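Local coordinates for protein galactonate dehydratase (Zobellia galactanivorans, PDB 5OLC) that belongs to the enolase superfamily of enzymes, in which an N-terminal capping domain is joined to a TIM-type barrel, at residues G81-W86 with G283-K288; Y17-K22 with D376-Y381. All coordinates share one frame; numbering follows the deposited sequence.

How the contacts relate
The two contacts tie the N-terminal capping domain to its surroundings at two separate places. Along the chain the order is 17-22, 81-86, 283-288 and 376-381, so contact 1 is closed within the longer span bridged by contact 2. Their centres lie 27 Å apart and their nearest atoms about 16 Å, without touching. Both first segments belong to the N-terminal domain, one on strand 11-22 and one on helix 82-93. Contact 1 joins that domain to helix 283-296 of the barrel domain, whereas contact 2 brings the C-terminal helix 375-381 back onto the three-stranded sheet, making the capping domain a product of both chain ends.

Contact 1: residues G81-W86 with G283-K288; sequences GHEVLW and GLTEVK
Where the N-terminal capping domain meets the barrel, Trp-86 of helix 82-93 lies against Thr-285 and Glu-286 of helix 283-296, the two short helical segments crossing at -90° with their axes 10.6 Å apart. The Glu-286 side chain bends at chi2 and lays its carboxylate over the six-membered part of the indole, the two planes only 15° apart. Glu-286 OE1 sits 3.4 Å from Trp-86 CZ2, toward the rim of the face, while OE2 is held by a salt bridge to Lys-259. Thr-285 reaches the same face with its methyl CG2, and Thr-285 CB comes 4.0 Å from Trp-86 CD1. That methyl also touches the chain of Glu-83, with Thr-285 CG2 3.8 Å from Glu-83 CG. On the other branch, Thr-285 OG1 stands near the plane of the His-82 ring at its edge, and hydrogen bonds to Asp-110 and Trp-114 satisfy it within the buried interface. Trp-86 has its CG anti to the backbone N (chi1 -158°), which swings the indole toward the barrel helix, where NE1 bonds to Gly-282 O. Beyond the interface, Glu-83 OE1 forms salt bridges with Lys-288 and Lys-133 of the second subunit. A helix of the capping domain packed on a helix of the barrel is consistent with the two-domain architecture of the enolase superfamily.

Contact 2: residues Y17-K22 with D376-Y381; sequences YVISHK and DKLEHY
Leu-378 meets Tyr-17 and Ile-19 with its two methyls, CD1 on the Tyr-17 ring and CD2 mainly on Ile-19, and crosses both side chains at about a right angle. Leu-378 CD1 lies over one face of the Tyr-17 ring, 4.0 Å from the centroid and 15° off the ring normal, a CH-pi contact. Leu-378 CD2 turns to the aliphatic neighbour and comes 3.7 Å from Ile-19 CG2; it also lies 4.1 Å from Tyr-17 CB. With CG anti to the backbone N (chi1 -170°), the leucine fork is carried from the helix to the strand. At the far end of its ring, Tyr-17 OH hydrogen-bonds to Glu-15.

The strand concerned, 11-22, is an outermost strand of the antiparallel three-stranded sheet in the capping domain. Tyr-17, Ile-19 and His-21 use their backbones to pair with strand 36-46, while the intervening Ser-20 spends its N-H on the last turn of the C-terminal helix: Ser-20 N donates to Tyr-381 O at 2.8 Å with an N-H...O angle of 163°, the donor tilted out of the carbonyl plane. Helix 375-381 thus covers the sheet edge, consistent with enolase-superfamily folds, in which the C-terminal part of the chain returns to the capping domain.

Tyr-381 directs the edge of its ring at the strand: Ser-20 O lies near the plane of the ring at its edge, 3.3 Å from Tyr-381 CD1. His-21 CB approaches the ring obliquely, 3.7 Å from Tyr-381 CE1. The phenol OH reaches on to Glu-348, and helix 344-349 packs against both Tyr-381 and His-21 through Ala-344.

Contact 1: residues G81-W86 with G283-K288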
ATOM      1  N   GLY A  81     -19.378  19.209 -33.789  1.00 54.28           N
ATOM      2  CA  GLY A  81     -18.945  19.324 -32.400  1.00 54.33           C
ATOM      3  C   GLY A  81     -19.577  18.239 -31.535  1.00 58.17           C
ATOM      4  O   GLY A  81     -20.226  18.542 -30.532  1.00 57.49           O
ATOM      5  N   HIS A  82     -19.381  16.955 -31.935  1.00 54.26           N
ATOM      6  CA  HIS A  82     -19.921  15.738 -31.336  1.00 53.38           C
ATOM      7  C   HIS A  82     -19.660  15.633 -29.838  1.00 57.01           C
ATOM      8  O   HIS A  82     -20.510  15.104 -29.099  1.00 57.01           O
ATOM      9  CB  HIS A  82     -19.394  14.502 -32.085  1.00 54.24           C
ATOM     10  CG  HIS A  82     -17.947  14.244 -31.850  1.00 58.23           C
ATOM     11  ND1 HIS A  82     -16.970  14.912 -32.564  1.00 60.72           N
ATOM     12  CD2 HIS A  82     -17.354  13.464 -30.925  1.00 59.94           C
ATOM     13  CE1 HIS A  82     -15.813  14.505 -32.063  1.00 59.77           C
ATOM     14  NE2 HIS A  82     -15.996  13.638 -31.071  1.00 59.96           N
ATOM     15  N   GLU A  83     -18.486  16.140 -29.390  1.00 51.69           N
ATOM     16  CA  GLU A  83     -18.094  16.118 -27.977  1.00 50.34           C
ATOM     17  C   GLU A  83     -18.949  17.061 -27.141  1.00 49.32           C
ATOM     18  O   GLU A  83     -19.185  16.765 -25.973  1.00 48.71           O
ATOM     19  CB  GLU A  83     -16.602  16.407 -27.798  1.00 51.68           C
ATOM     20  CG  GLU A  83     -15.747  15.154 -27.728  1.00 58.51           C
ATOM     21  CD  GLU A  83     -14.235  15.316 -27.723  1.00 68.42           C
ATOM     22  OE1 GLU A  83     -13.724  16.237 -27.046  1.00 42.03           O
ATOM     23  OE2 GLU A  83     -13.556  14.473 -28.355  1.00 66.10           O
ATOM     24  N   VAL A  84     -19.473  18.152 -27.750  1.00 42.03           N
ATOM     25  CA  VAL A  84     -20.355  19.097 -27.057  1.00 40.56           C
ATOM     26  C   VAL A  84     -21.685  18.390 -26.744  1.00 44.15           C
ATOM     27  O   VAL A  84     -22.280  18.612 -25.680  1.00 43.01           O
ATOM     28  CB  VAL A  84     -20.558  20.420 -27.843  1.00 43.65           C
ATOM     29  CG1 VAL A  84     -21.182  21.517 -26.977  1.00 43.09           C
ATOM     30  CG2 VAL A  84     -19.256  20.901 -28.447  1.00 43.55           C
ATOM     31  N   LEU A  85     -22.118  17.501 -27.662  1.00 41.53           N
ATOM     32  CA  LEU A  85     -23.352  16.711 -27.518  1.00 40.98           C
ATOM     33  C   LEU A  85     -23.146  15.612 -26.489  1.00 47.28           C
ATOM     34  O   LEU A  85     -24.014  15.429 -25.640  1.00 44.76           O
ATOM     35  CB  LEU A  85     -23.824  16.131 -28.871  1.00 39.60           C
ATOM     36  CG  LEU A  85     -24.006  17.138 -30.009  1.00 42.03           C
ATOM     37  CD1 LEU A  85     -24.187  16.450 -31.321  1.00 39.82           C
ATOM     38  CD2 LEU A  85     -25.164  18.082 -29.745  1.00 44.18           C
ATOM     39  N   TRP A  86     -21.977  14.908 -26.547  1.00 48.60           N
ATOM     40  CA  TRP A  86     -21.599  13.821 -25.631  1.00 50.01           C
ATOM     41  C   TRP A  86     -21.588  14.336 -24.215  1.00 55.85           C
ATOM     42  O   TRP A  86     -22.193  13.717 -23.349  1.00 56.33           O
ATOM     43  CB  TRP A  86     -20.238  13.226 -25.998  1.00 49.44           C
ATOM     44  CG  TRP A  86     -20.013  11.845 -25.486  1.00 51.18           C
ATOM     45  CD1 TRP A  86     -20.073  10.689 -26.202  1.00 54.27           C
ATOM     46  CD2 TRP A  86     -19.641  11.472 -24.151  1.00 51.57           C
ATOM     47  NE1 TRP A  86     -19.813   9.610 -25.383  1.00 53.63           N
ATOM     48  CE2 TRP A  86     -19.533  10.062 -24.126  1.00 55.11           C
ATOM     49  CE3 TRP A  86     -19.404  12.193 -22.964  1.00 53.24           C
ATOM     50  CZ2 TRP A  86     -19.189   9.361 -22.971  1.00 54.73           C
ATOM     51  CZ3 TRP A  86     -19.110  11.493 -21.806  1.00 54.89           C
ATOM     52  CH2 TRP A  86     -18.999  10.095 -21.817  1.00 55.59           C
ATOM     53  N   GLY A 283     -19.612   4.973 -27.038  1.00 41.45           N
ATOM     54  CA  GLY A 283     -19.433   5.247 -28.459  1.00 41.93           C
ATOM     55  C   GLY A 283     -17.997   5.315 -28.921  1.00 48.23           C
ATOM     56  O   GLY A 283     -17.095   4.840 -28.228  1.00 48.91           O
ATOM     57  N   LEU A 284     -17.777   5.895 -30.111  1.00 44.77           N
ATOM     58  CA  LEU A 284     -16.427   6.023 -30.656  1.00 44.67           C
ATOM     59  C   LEU A 284     -15.598   7.027 -29.879  1.00 46.97           C
ATOM     60  O   LEU A 284     -14.402   6.788 -29.678  1.00 47.86           O
ATOM     61  CB  LEU A 284     -16.446   6.360 -32.147  1.00 45.40           C
ATOM     62  CG  LEU A 284     -16.671   5.169 -33.072  1.00 49.93           C
ATOM     63  CD1 LEU A 284     -17.196   5.621 -34.399  1.00 49.62           C
ATOM     64  CD2 LEU A 284     -15.400   4.306 -33.211  1.00 51.29           C
ATOM     65  N   THR A 285     -16.243   8.126 -29.403  1.00 39.97           N
ATOM     66  CA  THR A 285     -15.625   9.166 -28.589  1.00 38.03           C
ATOM     67  C   THR A 285     -15.058   8.563 -27.347  1.00 42.15           C
ATOM     68  O   THR A 285     -13.904   8.813 -27.074  1.00 43.96           O
ATOM     69  CB  THR A 285     -16.639  10.269 -28.251  1.00 45.38           C
ATOM     70  OG1 THR A 285     -17.178  10.797 -29.460  1.00 47.71           O
ATOM     71  CG2 THR A 285     -16.055  11.379 -27.356  1.00 39.46           C
ATOM     72  N   GLU A 286     -15.834   7.768 -26.586  1.00 40.72           N
ATOM     73  CA  GLU A 286     -15.307   7.208 -25.341  1.00 41.67           C
ATOM     74  C   GLU A 286     -14.390   6.048 -25.557  1.00 46.99           C
ATOM     75  O   GLU A 286     -13.362   6.053 -24.902  1.00 49.62           O
ATOM     76  CB  GLU A 286     -16.365   6.870 -24.297  1.00 43.18           C
ATOM     77  CG  GLU A 286     -15.850   7.040 -22.870  1.00 51.14           C
ATOM     78  CD  GLU A 286     -15.832   8.457 -22.320  1.00 71.93           C
ATOM     79  OE1 GLU A 286     -15.807   9.422 -23.119  1.00 64.26           O
ATOM     80  OE2 GLU A 286     -15.850   8.601 -21.075  1.00 58.83           O
ATOM     81  N   VAL A 287     -14.684   5.085 -26.478  1.00 40.56           N
ATOM     82  CA  VAL A 287     -13.738   3.981 -26.724  1.00 38.53           C
ATOM     83  C   VAL A 287     -12.379   4.529 -27.156  1.00 44.35           C
ATOM     84  O   VAL A 287     -11.361   3.952 -26.779  1.00 44.73           O
ATOM     85  CB  VAL A 287     -14.263   2.869 -27.637  1.00 41.00           C
ATOM     86  CG1 VAL A 287     -13.179   1.825 -27.909  1.00 41.02           C
ATOM     87  CG2 VAL A 287     -15.471   2.205 -26.997  1.00 40.26           C
ATOM     88  N   LYS A 288     -12.345   5.695 -27.844  1.00 41.92           N
ATOM     89  CA  LYS A 288     -11.063   6.350 -28.185  1.00 41.63           C
ATOM     90  C   LYS A 288     -10.370   6.844 -26.905  1.00 42.44           C
ATOM     91  O   LYS A 288      -9.156   6.701 -26.776  1.00 40.65           O
ATOM     92  CB  LYS A 288     -11.251   7.533 -29.154  1.00 44.00           C
ATOM     93  CG  LYS A 288     -10.349   7.489 -30.398  1.00 59.37           C
ATOM     94  CD  LYS A 288      -8.837   7.555 -30.115  1.00 68.33           C
ATOM     95  CE  LYS A 288      -8.084   8.286 -31.198  1.00 77.49           C
ATOM     96  NZ  LYS A 288      -6.615   8.072 -31.083  1.00 92.30           N
TER

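Contact 2: residues Y17-K22 with D376-Y381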
ATOM      1  N   TYR A  17     -34.852   2.821 -33.964  1.00 52.52           N
ATOM      2  CA  TYR A  17     -35.613   1.699 -34.509  1.00 53.70           C
ATOM      3  C   TYR A  17     -35.196   0.417 -33.842  1.00 58.39           C
ATOM      4  O   TYR A  17     -34.008   0.086 -33.850  1.00 57.60           O
ATOM      5  CB  TYR A  17     -35.423   1.544 -36.024  1.00 56.26           C
ATOM      6  CG  TYR A  17     -35.692   2.794 -36.836  1.00 60.82           C
ATOM      7  CD1 TYR A  17     -36.996   3.220 -37.086  1.00 63.67           C
ATOM      8  CD2 TYR A  17     -34.651   3.514 -37.414  1.00 61.88           C
ATOM      9  CE1 TYR A  17     -37.253   4.364 -37.845  1.00 64.81           C
ATOM     10  CE2 TYR A  17     -34.896   4.657 -38.179  1.00 63.05           C
ATOM     11  CZ  TYR A  17     -36.201   5.079 -38.391  1.00 70.11           C
ATOM     12  OH  TYR A  17     -36.467   6.209 -39.129  1.00 68.95           O
ATOM     13  N   VAL A  18     -36.178  -0.304 -33.253  1.00 55.58           N
ATOM     14  CA  VAL A  18     -35.984  -1.605 -32.611  1.00 54.86           C
ATOM     15  C   VAL A  18     -36.320  -2.638 -33.670  1.00 62.05           C
ATOM     16  O   VAL A  18     -37.455  -2.670 -34.162  1.00 62.94           O
ATOM     17  CB  VAL A  18     -36.847  -1.808 -31.349  1.00 56.63           C
ATOM     18  CG1 VAL A  18     -36.658  -3.208 -30.789  1.00 55.93           C
ATOM     19  CG2 VAL A  18     -36.542  -0.766 -30.296  1.00 55.86           C
ATOM     20  N   ILE A  19     -35.335  -3.445 -34.052  1.00 59.67           N
ATOM     21  CA  ILE A  19     -35.542  -4.443 -35.093  1.00 60.46           C
ATOM     22  C   ILE A  19     -35.462  -5.839 -34.479  1.00 68.93           C
ATOM     23  O   ILE A  19     -34.544  -6.118 -33.705  1.00 69.25           O
ATOM     24  CB  ILE A  19     -34.636  -4.213 -36.343  1.00 62.70           C
ATOM     25  CG1 ILE A  19     -33.130  -4.078 -35.973  1.00 62.22           C
ATOM     26  CG2 ILE A  19     -35.132  -2.989 -37.123  1.00 62.37           C
ATOM     27  CD1 ILE A  19     -32.104  -4.264 -37.133  1.00 59.12           C
ATOM     28  N   SER A  20     -36.473  -6.684 -34.767  1.00 68.06           N
ATOM     29  CA  SER A  20     -36.601  -8.035 -34.218  1.00 69.17           C
ATOM     30  C   SER A  20     -36.553  -9.164 -35.269  1.00 77.74           C
ATOM     31  O   SER A  20     -37.022  -8.967 -36.390  1.00 78.50           O
ATOM     32  CB  SER A  20     -37.889  -8.130 -33.405  1.00 72.32           C
ATOM     33  OG  SER A  20     -37.917  -9.327 -32.643  1.00 82.98           O
ATOM     34  N   HIS A  21     -35.997 -10.349 -34.900  1.00 77.05           N
ATOM     35  CA  HIS A  21     -35.912 -11.547 -35.764  1.00 78.40           C
ATOM     36  C   HIS A  21     -35.610 -12.828 -34.956  1.00 86.54           C
ATOM     37  O   HIS A  21     -34.649 -12.844 -34.191  1.00 87.22           O
ATOM     38  CB  HIS A  21     -34.923 -11.333 -36.940  1.00 79.10           C
ATOM     39  CG  HIS A  21     -34.012 -12.480 -37.254  1.00 82.60           C
ATOM     40  ND1 HIS A  21     -34.454 -13.587 -37.957  1.00 84.57           N
ATOM     41  CD2 HIS A  21     -32.694 -12.631 -36.988  1.00 84.54           C
ATOM     42  CE1 HIS A  21     -33.402 -14.386 -38.069  1.00 84.17           C
ATOM     43  NE2 HIS A  21     -32.318 -13.848 -37.509  1.00 84.42           N
ATOM     44  N   LYS A  22     -36.435 -13.890 -35.127  1.00 85.26           N
ATOM     45  CA  LYS A  22     -36.285 -15.191 -34.450  1.00 86.16           C
ATOM     46  C   LYS A  22     -35.677 -16.219 -35.403  1.00 94.00           C
ATOM     47  O   LYS A  22     -36.087 -16.264 -36.562  1.00 94.32           O
ATOM     48  CB  LYS A  22     -37.648 -15.692 -33.945  1.00 88.26           C
ATOM     49  N   ASP A 376     -36.602  -0.981 -46.560  1.00 70.16           N
ATOM     50  CA  ASP A 376     -37.670  -1.955 -46.780  1.00 70.43           C
ATOM     51  C   ASP A 376     -37.507  -3.105 -45.792  1.00 73.54           C
ATOM     52  O   ASP A 376     -38.490  -3.520 -45.170  1.00 73.25           O
ATOM     53  CB  ASP A 376     -37.680  -2.454 -48.234  1.00 73.03           C
ATOM     54  CG  ASP A 376     -37.999  -1.387 -49.273  1.00 87.27           C
ATOM     55  OD1 ASP A 376     -38.792  -0.459 -48.959  1.00 88.46           O
ATOM     56  OD2 ASP A 376     -37.500  -1.504 -50.411  1.00 94.58           O
ATOM     57  N   LYS A 377     -36.252  -3.579 -45.599  1.00 69.86           N
ATOM     58  CA  LYS A 377     -35.923  -4.640 -44.628  1.00 69.26           C
ATOM     59  C   LYS A 377     -35.985  -4.107 -43.190  1.00 72.13           C
ATOM     60  O   LYS A 377     -36.172  -4.880 -42.254  1.00 71.21           O
ATOM     61  CB  LYS A 377     -34.576  -5.289 -44.939  1.00 71.46           C
ATOM     62  CG  LYS A 377     -34.535  -5.892 -46.330  1.00 86.51           C
ATOM     63  CD  LYS A 377     -34.376  -7.397 -46.293  1.00 99.93           C
ATOM     64  CE  LYS A 377     -33.803  -7.942 -47.585  1.00111.71           C
ATOM     65  NZ  LYS A 377     -32.410  -7.468 -47.843  1.00118.83           N
ATOM     66  N   LEU A 378     -35.881  -2.772 -43.035  1.00 68.78           N
ATOM     67  CA  LEU A 378     -36.016  -2.043 -41.775  1.00 68.71           C
ATOM     68  C   LEU A 378     -37.493  -2.080 -41.398  1.00 75.85           C
ATOM     69  O   LEU A 378     -37.806  -2.555 -40.306  1.00 76.92           O
ATOM     70  CB  LEU A 378     -35.511  -0.584 -41.931  1.00 68.39           C
ATOM     71  CG  LEU A 378     -35.321   0.348 -40.706  1.00 72.16           C
ATOM     72  CD1 LEU A 378     -36.606   1.021 -40.272  1.00 71.94           C
ATOM     73  CD2 LEU A 378     -34.585  -0.300 -39.576  1.00 73.58           C
ATOM     74  N   GLU A 379     -38.407  -1.635 -42.311  1.00 73.79           N
ATOM     75  CA  GLU A 379     -39.873  -1.650 -42.092  1.00 73.64           C
ATOM     76  C   GLU A 379     -40.412  -3.052 -41.842  1.00 74.91           C
ATOM     77  O   GLU A 379     -41.333  -3.218 -41.042  1.00 74.01           O
ATOM     78  CB  GLU A 379     -40.634  -0.996 -43.257  1.00 75.35           C
ATOM     79  CG  GLU A 379     -40.658   0.529 -43.205  1.00 90.31           C
ATOM     80  CD  GLU A 379     -41.480   1.177 -42.108  1.00117.89           C
ATOM     81  OE1 GLU A 379     -41.012   2.195 -41.542  1.00108.60           O
ATOM     82  OE2 GLU A 379     -42.600   0.685 -41.833  1.00114.65           O
ATOM     83  N   HIS A 380     -39.813  -4.059 -42.511  1.00 69.84           N
ATOM     84  CA  HIS A 380     -40.202  -5.453 -42.368  1.00 68.99           C
ATOM     85  C   HIS A 380     -39.868  -6.038 -41.013  1.00 71.10           C
ATOM     86  O   HIS A 380     -40.722  -6.692 -40.424  1.00 72.25           O
ATOM     87  CB  HIS A 380     -39.616  -6.333 -43.486  1.00 69.99           C
ATOM     88  CG  HIS A 380     -39.977  -7.780 -43.326  1.00 73.65           C
ATOM     89  ND1 HIS A 380     -39.028  -8.722 -42.981  1.00 75.54           N
ATOM     90  CD2 HIS A 380     -41.191  -8.378 -43.371  1.00 75.60           C
ATOM     91  CE1 HIS A 380     -39.680  -9.869 -42.885  1.00 75.04           C
ATOM     92  NE2 HIS A 380     -40.985  -9.709 -43.099  1.00 75.48           N
ATOM     93  N   TYR A 381     -38.634  -5.832 -40.529  1.00 65.21           N
ATOM     94  CA  TYR A 381     -38.154  -6.402 -39.274  1.00 64.00           C
ATOM     95  C   TYR A 381     -38.488  -5.616 -38.003  1.00 69.99           C
ATOM     96  O   TYR A 381     -38.260  -6.138 -36.915  1.00 69.30           O
ATOM     97  CB  TYR A 381     -36.656  -6.630 -39.366  1.00 64.18           C
ATOM     98  CG  TYR A 381     -36.268  -7.838 -40.182  1.00 64.08           C
ATOM     99  CD1 TYR A 381     -36.278  -9.111 -39.622  1.00 66.08           C
ATOM    100  CD2 TYR A 381     -35.792  -7.703 -41.482  1.00 63.91           C
ATOM    101  CE1 TYR A 381     -35.859 -10.224 -40.349  1.00 67.10           C
ATOM    102  CE2 TYR A 381     -35.379  -8.809 -42.223  1.00 64.52           C
ATOM    103  CZ  TYR A 381     -35.415 -10.071 -41.651  1.00 70.44           C
ATOM    104  OH  TYR A 381     -35.041 -11.187 -42.359  1.00 69.00           O
TER